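Local coordinates for protein laccase (Botrytis aclada, PDB 3SQR) that oxidises phenolic substrates with molecular oxygen at a set of copper centres, reducing the oxygen to water, and probably takes part in lignin breakdown, at residues I512-D517 with M538-S543; Y387-E392 with W448-I453. All blocks are in the same frame, centred on the assembly; numbering follows the deposited sequence.

Contact 1. Residues I512-D517 with M538-S543; sequences IAFKLD and MQFVES
The carboxylate of E542 reaches across to the end of strand 509-515, where OE2 lies 3.0 Å from the backbone N of D517 and 3.4 Å from CA of L516. The same oxygen accepts a hydrogen bond from the backbone N of N518, while OE1 is hydrogen-bonded to NE2 of H470, so both oxygens of this buried acid have partners. E542 gets there by stretching out fully: CG stands anti to the backbone N (chi1 -179°) and the chain stays extended beyond it. L516, centre of an inverse gamma turn, bends the backbone round the carboxylate. OD1 of D517 comes to 4.3 Å from OE2 of E542, a pairing of like charges that the salt bridge from D517 OD2 to R129 probably eases.

Deeper in, F514 turns its ring edge to the face of F540, with centroids 5.2 Å apart and planes at 71°. CZ of F514 sits over the centre of the F540 ring, 3.9 Å above its plane; on the opposite face CE of M538 lies 3.5 Å off the plane, toward the rim.

The axes of the two short strand segments come no closer than 11.8 Å and run in the same general direction; the strands belong to the two facing sheets of a cupredoxin-like β-sandwich. L439 of strand 436-439 touches both phenylalanines, L524 of strand 520-526 packs on F540, and V449 of strand 448-455 adjoins F514.

Contact 2. Residues Y387-E392 with W448-I453; sequences YSLVDE and WVVYVI. With NAG (2-acetamido-2-deoxy-beta-D-glucopyranose), chain I.
V450 sets its CG2 methyl squarely over the face of the Y387 ring, 3.6 Å from the centroid and 14° off the ring normal, a CH-pi contact. Y387 can offer that face because its CG lies between the backbone N and the carbonyl carbon (chi1 68°), which lays the ring across the neighbouring strand. On the same face of the sheet L389 CD1 approaches V452 CG2 at 4.0 Å, and F491 from a loop covers Y387, L389 and V450. The other face carries V390, whose CG1 meets CD1 at the edge of the Y451 ring, 3.8 Å away.

Further along this second face the packing turns polar. The hydroxyl of Y451 donates over 2.7 Å to OE1 of E392, which receives it on its anti lone pair; OE1 lies in the plane of the ring, while the carboxylate is turned 65° from it. Between the strands run five backbone hydrogen bonds, straightest where V452 N meets V390 O (2.8 Å). At the outer margin an N-acetylglucosamine of a glycan attached to the protein lies against the backbone: its N2 donates to D391 O over 2.6 Å, and its methyl C8 lies 3.6 Å from E392 OE2.

In-register parallel pairing of this kind, with each strand also bonded to an antiparallel neighbour, belongs to the mixed sheets of the cupredoxin fold; here it forms part of the domain whose H463, C526 and H531 bind the type 1 copper.

Contact 2 comes first along the chain and closes before contact 1 opens; their centres lie 9 Å apart. They share the six-stranded sheet in which strand 448-455 stands between 387-398 and 509-515. Contact 2 joins neighbours within that sheet, and contact 1 spans the sandwich from strand 509-515 of that sheet to strand 537-542 of the facing one. The two meet directly: I512 O lies 2.7 Å from Y451 N, probably a hydrogen bond, and M538 CG packs 3.3 Å from Y451 OH. Y451 also meets F540 edge-to-face. Together they tie both sheets of one cupredoxin-like domain, in which the side chain of I453 lies about 9 Å from a copper ion.

Contact 1. Residues I512-D517 with M538-S543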
loop_
_atom_site.group_PDB
_atom_site.type_symbol
_atom_site.label_atom_id
_atom_site.label_comp_id
_atom_site.label_asym_id
_atom_site.label_seq_id
_atom_site.Cartn_x
_atom_site.Cartn_y
_atom_site.Cartn_z
ATOM N N ILE A 512 16.218 5.400 -4.353
ATOM C CA ILE A 512 15.598 4.206 -4.910
ATOM C C ILE A 512 15.932 4.105 -6.375
ATOM O O ILE A 512 15.802 5.065 -7.110
ATOM C CB ILE A 512 14.048 4.197 -4.691
ATOM C CG1 ILE A 512 13.375 5.417 -5.253
ATOM C CG2 ILE A 512 13.699 3.966 -3.209
ATOM C CD1 ILE A 512 11.850 5.255 -5.365
ATOM N N ALA A 513 16.354 2.938 -6.784
ATOM C CA ALA A 513 16.686 2.651 -8.169
ATOM C C ALA A 513 15.616 1.778 -8.803
ATOM O O ALA A 513 15.058 0.882 -8.165
ATOM C CB ALA A 513 18.044 1.913 -8.218
ATOM N N PHE A 514 15.343 2.020 -10.076
ATOM C CA PHE A 514 14.550 1.075 -10.856
ATOM C C PHE A 514 14.957 1.170 -12.316
ATOM O O PHE A 514 15.644 2.105 -12.699
ATOM C CB PHE A 514 13.059 1.349 -10.667
ATOM C CG PHE A 514 12.645 2.750 -10.996
ATOM C CD1 PHE A 514 12.672 3.753 -10.033
ATOM C CD2 PHE A 514 12.155 3.084 -12.275
ATOM C CE1 PHE A 514 12.327 4.994 -10.312
ATOM C CE2 PHE A 514 11.733 4.355 -12.530
ATOM C CZ PHE A 514 11.797 5.308 -11.547
ATOM N N LYS A 515 14.693 0.095 -13.048
ATOM C CA LYS A 515 15.081 -0.037 -14.440
ATOM C C LYS A 515 14.016 0.514 -15.342
ATOM O O LYS A 515 12.789 0.392 -15.074
ATOM C CB LYS A 515 15.318 -1.503 -14.738
ATOM C CG LYS A 515 16.071 -1.698 -16.042
ATOM C CD LYS A 515 16.504 -3.073 -16.209
ATOM C CE LYS A 515 17.251 -3.187 -17.539
ATOM N NZ LYS A 515 17.510 -4.612 -17.804
ATOM N N LEU A 516 14.458 1.115 -16.450
ATOM C CA LEU A 516 13.548 1.591 -17.451
ATOM C C LEU A 516 12.998 0.405 -18.211
ATOM O O LEU A 516 13.514 0.017 -19.255
ATOM C CB LEU A 516 14.290 2.612 -18.364
ATOM C CG LEU A 516 14.356 4.031 -17.786
ATOM C CD1 LEU A 516 14.669 4.039 -16.359
ATOM C CD2 LEU A 516 15.363 4.914 -18.582
ATOM N N ASP A 517 11.939 -0.209 -17.656
ATOM C CA ASP A 517 11.466 -1.487 -18.153
ATOM C C ASP A 517 9.935 -1.541 -18.298
ATOM O O ASP A 517 9.358 -2.592 -18.590
ATOM C CB ASP A 517 11.973 -2.622 -17.242
ATOM C CG ASP A 517 11.406 -2.541 -15.833
ATOM O OD1 ASP A 517 10.510 -1.703 -15.641
ATOM O OD2 ASP A 517 11.899 -3.278 -14.962
ATOM N N MET A 538 4.954 12.860 -7.064
ATOM C CA MET A 538 5.366 13.211 -8.373
ATOM C C MET A 538 5.075 12.009 -9.282
ATOM O O MET A 538 4.424 11.058 -8.862
ATOM C CB MET A 538 6.813 13.639 -8.391
ATOM C CG MET A 538 7.729 12.660 -7.708
ATOM S SD MET A 538 7.981 11.261 -8.661
ATOM C CE MET A 538 8.931 11.992 -10.054
ATOM N N GLN A 539 5.439 12.094 -10.534
ATOM C CA GLN A 539 5.225 10.974 -11.412
ATOM C C GLN A 539 6.286 10.919 -12.473
ATOM O O GLN A 539 6.817 11.931 -12.879
ATOM C CB GLN A 539 3.815 11.001 -12.018
ATOM C CG GLN A 539 3.560 12.146 -12.991
ATOM C CD GLN A 539 2.107 12.237 -13.396
ATOM O OE1 GLN A 539 1.575 11.374 -14.084
ATOM N NE2 GLN A 539 1.466 13.314 -12.972
ATOM N N PHE A 540 6.608 9.686 -12.874
ATOM C CA PHE A 540 7.570 9.435 -13.913
ATOM C C PHE A 540 6.830 9.135 -15.187
ATOM O O PHE A 540 5.982 8.257 -15.223
ATOM C CB PHE A 540 8.473 8.259 -13.545
ATOM C CG PHE A 540 9.246 8.489 -12.303
ATOM C CD1 PHE A 540 10.423 9.216 -12.320
ATOM C CD2 PHE A 540 8.790 7.994 -11.075
ATOM C CE1 PHE A 540 11.127 9.452 -11.209
ATOM C CE2 PHE A 540 9.530 8.210 -9.880
ATOM C CZ PHE A 540 10.680 8.933 -9.938
ATOM N N VAL A 541 7.130 9.904 -16.244
ATOM C CA VAL A 541 6.605 9.578 -17.548
ATOM C C VAL A 541 7.791 8.920 -18.169
ATOM O O VAL A 541 8.837 9.551 -18.486
ATOM C CB VAL A 541 6.054 10.775 -18.317
ATOM C CG1 VAL A 541 5.814 10.373 -19.826
ATOM C CG2 VAL A 541 4.741 11.333 -17.617
ATOM N N GLU A 542 7.694 7.603 -18.195
ATOM C CA GLU A 542 8.728 6.714 -18.592
ATOM C C GLU A 542 8.570 6.222 -20.035
ATOM O O GLU A 542 7.594 5.559 -20.389
ATOM C CB GLU A 542 8.713 5.458 -17.651
ATOM C CG GLU A 542 9.784 4.437 -17.965
ATOM C CD GLU A 542 9.768 3.304 -16.987
ATOM O OE1 GLU A 542 9.118 3.488 -15.945
ATOM O OE2 GLU A 542 10.243 2.237 -17.326
ATOM N N SER A 543 9.574 6.511 -20.849
ATOM C CA SER A 543 9.604 5.958 -22.215
ATOM C C SER A 543 8.288 6.194 -22.923
ATOM O O SER A 543 7.665 5.290 -23.496
ATOM C CB SER A 543 9.971 4.486 -22.163
ATOM O OG SER A 543 11.209 4.368 -21.518
#

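Contact 2. Residues Y387-E392 with W448-I453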
loop_
_atom_site.group_PDB
_atom_site.type_symbol
_atom_site.label_atom_id
_atom_site.label_comp_id
_atom_site.label_asym_id
_atom_site.label_seq_id
_atom_site.Cartn_x
_atom_site.Cartn_y
_atom_site.Cartn_z
ATOM N N TYR A 387 23.298 3.955 -14.079
ATOM C CA TYR A 387 22.144 4.799 -13.887
ATOM C C TYR A 387 22.295 6.291 -14.168
ATOM O O TYR A 387 23.425 6.854 -14.213
ATOM C CB TYR A 387 21.631 4.560 -12.448
ATOM C CG TYR A 387 22.545 5.055 -11.368
ATOM C CD1 TYR A 387 22.561 6.390 -10.980
ATOM C CD2 TYR A 387 23.414 4.171 -10.720
ATOM C CE1 TYR A 387 23.424 6.838 -9.958
ATOM C CE2 TYR A 387 24.264 4.586 -9.720
ATOM C CZ TYR A 387 24.288 5.919 -9.334
ATOM O OH TYR A 387 25.171 6.294 -8.322
ATOM N N SER A 388 21.169 6.963 -14.366
ATOM C CA SER A 388 21.109 8.410 -14.266
ATOM C C SER A 388 20.456 8.740 -12.914
ATOM O O SER A 388 19.613 7.975 -12.448
ATOM C CB SER A 388 20.296 9.030 -15.382
ATOM O OG SER A 388 18.910 8.871 -15.152
ATOM N N LEU A 389 20.920 9.809 -12.283
ATOM C CA LEU A 389 20.429 10.191 -10.970
ATOM C C LEU A 389 19.456 11.351 -11.071
ATOM O O LEU A 389 19.709 12.371 -11.702
ATOM C CB LEU A 389 21.598 10.541 -10.065
ATOM C CG LEU A 389 21.135 10.635 -8.594
ATOM C CD1 LEU A 389 22.146 10.044 -7.638
ATOM C CD2 LEU A 389 20.728 12.046 -8.283
ATOM N N VAL A 390 18.301 11.219 -10.452
ATOM C CA VAL A 390 17.358 12.301 -10.420
ATOM C C VAL A 390 17.188 12.648 -8.959
ATOM O O VAL A 390 16.996 11.769 -8.150
ATOM C CB VAL A 390 16.009 11.903 -11.019
ATOM C CG1 VAL A 390 14.932 12.899 -10.667
ATOM C CG2 VAL A 390 16.128 11.736 -12.565
ATOM N N ASP A 391 17.248 13.934 -8.642
ATOM C CA ASP A 391 17.181 14.364 -7.255
ATOM C C ASP A 391 15.978 15.258 -7.109
ATOM O O ASP A 391 15.734 16.175 -7.911
ATOM C CB ASP A 391 18.464 15.118 -6.799
ATOM C CG ASP A 391 18.293 15.756 -5.386
ATOM O OD1 ASP A 391 18.406 15.013 -4.420
ATOM O OD2 ASP A 391 17.994 16.965 -5.273
ATOM N N GLU A 392 15.187 14.992 -6.077
ATOM C CA GLU A 392 14.065 15.817 -5.763
ATOM C C GLU A 392 13.983 16.017 -4.248
ATOM O O GLU A 392 14.453 15.201 -3.470
ATOM C CB GLU A 392 12.787 15.234 -6.344
ATOM C CG GLU A 392 12.777 15.395 -7.907
ATOM C CD GLU A 392 11.442 15.395 -8.473
ATOM O OE1 GLU A 392 10.629 14.513 -8.086
ATOM O OE2 GLU A 392 11.208 16.250 -9.352
ATOM N N TRP A 448 19.066 2.343 -16.036
ATOM C CA TRP A 448 18.540 2.501 -14.674
ATOM C C TRP A 448 18.425 3.946 -14.302
ATOM O O TRP A 448 19.141 4.831 -14.846
ATOM C CB TRP A 448 19.429 1.801 -13.671
ATOM C CG TRP A 448 19.427 0.380 -13.803
ATOM C CD1 TRP A 448 20.076 -0.357 -14.745
ATOM C CD2 TRP A 448 18.766 -0.558 -12.933
ATOM N NE1 TRP A 448 19.853 -1.690 -14.532
ATOM C CE2 TRP A 448 19.015 -1.843 -13.454
ATOM C CE3 TRP A 448 17.958 -0.435 -11.817
ATOM C CZ2 TRP A 448 18.537 -2.997 -12.852
ATOM C CZ3 TRP A 448 17.471 -1.576 -11.223
ATOM C CH2 TRP A 448 17.760 -2.845 -11.741
ATOM N N VAL A 449 17.485 4.208 -13.389
ATOM C CA VAL A 449 17.391 5.484 -12.729
ATOM C C VAL A 449 17.561 5.289 -11.231
ATOM O O VAL A 449 17.047 4.310 -10.706
ATOM C CB VAL A 449 16.073 6.223 -13.030
ATOM C CG1 VAL A 449 14.848 5.379 -12.706
ATOM C CG2 VAL A 449 16.036 7.519 -12.235
ATOM N N VAL A 450 18.365 6.147 -10.599
ATOM C CA VAL A 450 18.366 6.296 -9.132
ATOM C C VAL A 450 17.637 7.600 -8.848
ATOM O O VAL A 450 17.957 8.690 -9.368
ATOM C CB VAL A 450 19.723 6.295 -8.492
ATOM C CG1 VAL A 450 19.615 6.738 -6.984
ATOM C CG2 VAL A 450 20.361 4.951 -8.595
ATOM N N TYR A 451 16.560 7.470 -8.086
ATOM C CA TYR A 451 15.741 8.587 -7.738
ATOM C C TYR A 451 16.000 8.836 -6.270
ATOM O O TYR A 451 15.839 7.936 -5.418
ATOM C CB TYR A 451 14.254 8.278 -7.961
ATOM C CG TYR A 451 13.341 9.371 -7.538
ATOM C CD1 TYR A 451 13.228 10.542 -8.266
ATOM C CD2 TYR A 451 12.535 9.232 -6.404
ATOM C CE1 TYR A 451 12.363 11.526 -7.890
ATOM C CE2 TYR A 451 11.685 10.235 -6.022
ATOM C CZ TYR A 451 11.592 11.377 -6.766
ATOM O OH TYR A 451 10.726 12.374 -6.364
ATOM N N VAL A 452 16.477 10.037 -5.976
ATOM C CA VAL A 452 16.792 10.417 -4.600
ATOM C C VAL A 452 15.739 11.427 -4.188
ATOM O O VAL A 452 15.584 12.445 -4.795
ATOM C CB VAL A 452 18.223 11.073 -4.437
ATOM C CG1 VAL A 452 18.421 11.509 -2.966
ATOM C CG2 VAL A 452 19.342 10.087 -4.756
ATOM N N ILE A 453 15.036 11.132 -3.107
ATOM C CA ILE A 453 14.076 12.059 -2.610
ATOM C C ILE A 453 14.556 12.444 -1.204
ATOM O O ILE A 453 14.891 11.598 -0.380
ATOM C CB ILE A 453 12.639 11.491 -2.604
ATOM C CG1 ILE A 453 11.670 12.577 -2.119
ATOM C CG2 ILE A 453 12.567 10.158 -1.843
ATOM C CD1 ILE A 453 10.202 12.271 -2.384
HETATM C C1 NAG I . 15.294 19.607 -7.743
HETATM C C2 NAG I . 16.001 19.186 -9.025
HETATM C C3 NAG I . 17.456 18.879 -8.706
HETATM C C4 NAG I . 18.109 20.053 -8.003
HETATM C C5 NAG I . 17.331 20.319 -6.714
HETATM C C6 NAG I . 17.952 21.467 -5.901
HETATM C C7 NAG I . 14.697 18.079 -10.816
HETATM C C8 NAG I . 14.156 16.799 -11.406
HETATM N N2 NAG I . 15.400 18.007 -9.697
HETATM O O3 NAG I . 18.080 18.626 -9.934
HETATM O O4 NAG I . 19.432 19.696 -7.665
HETATM O O5 NAG I . 16.022 20.675 -7.132
HETATM O O6 NAG I . 17.926 22.611 -6.728
HETATM O O7 NAG I . 14.461 19.136 -11.392
#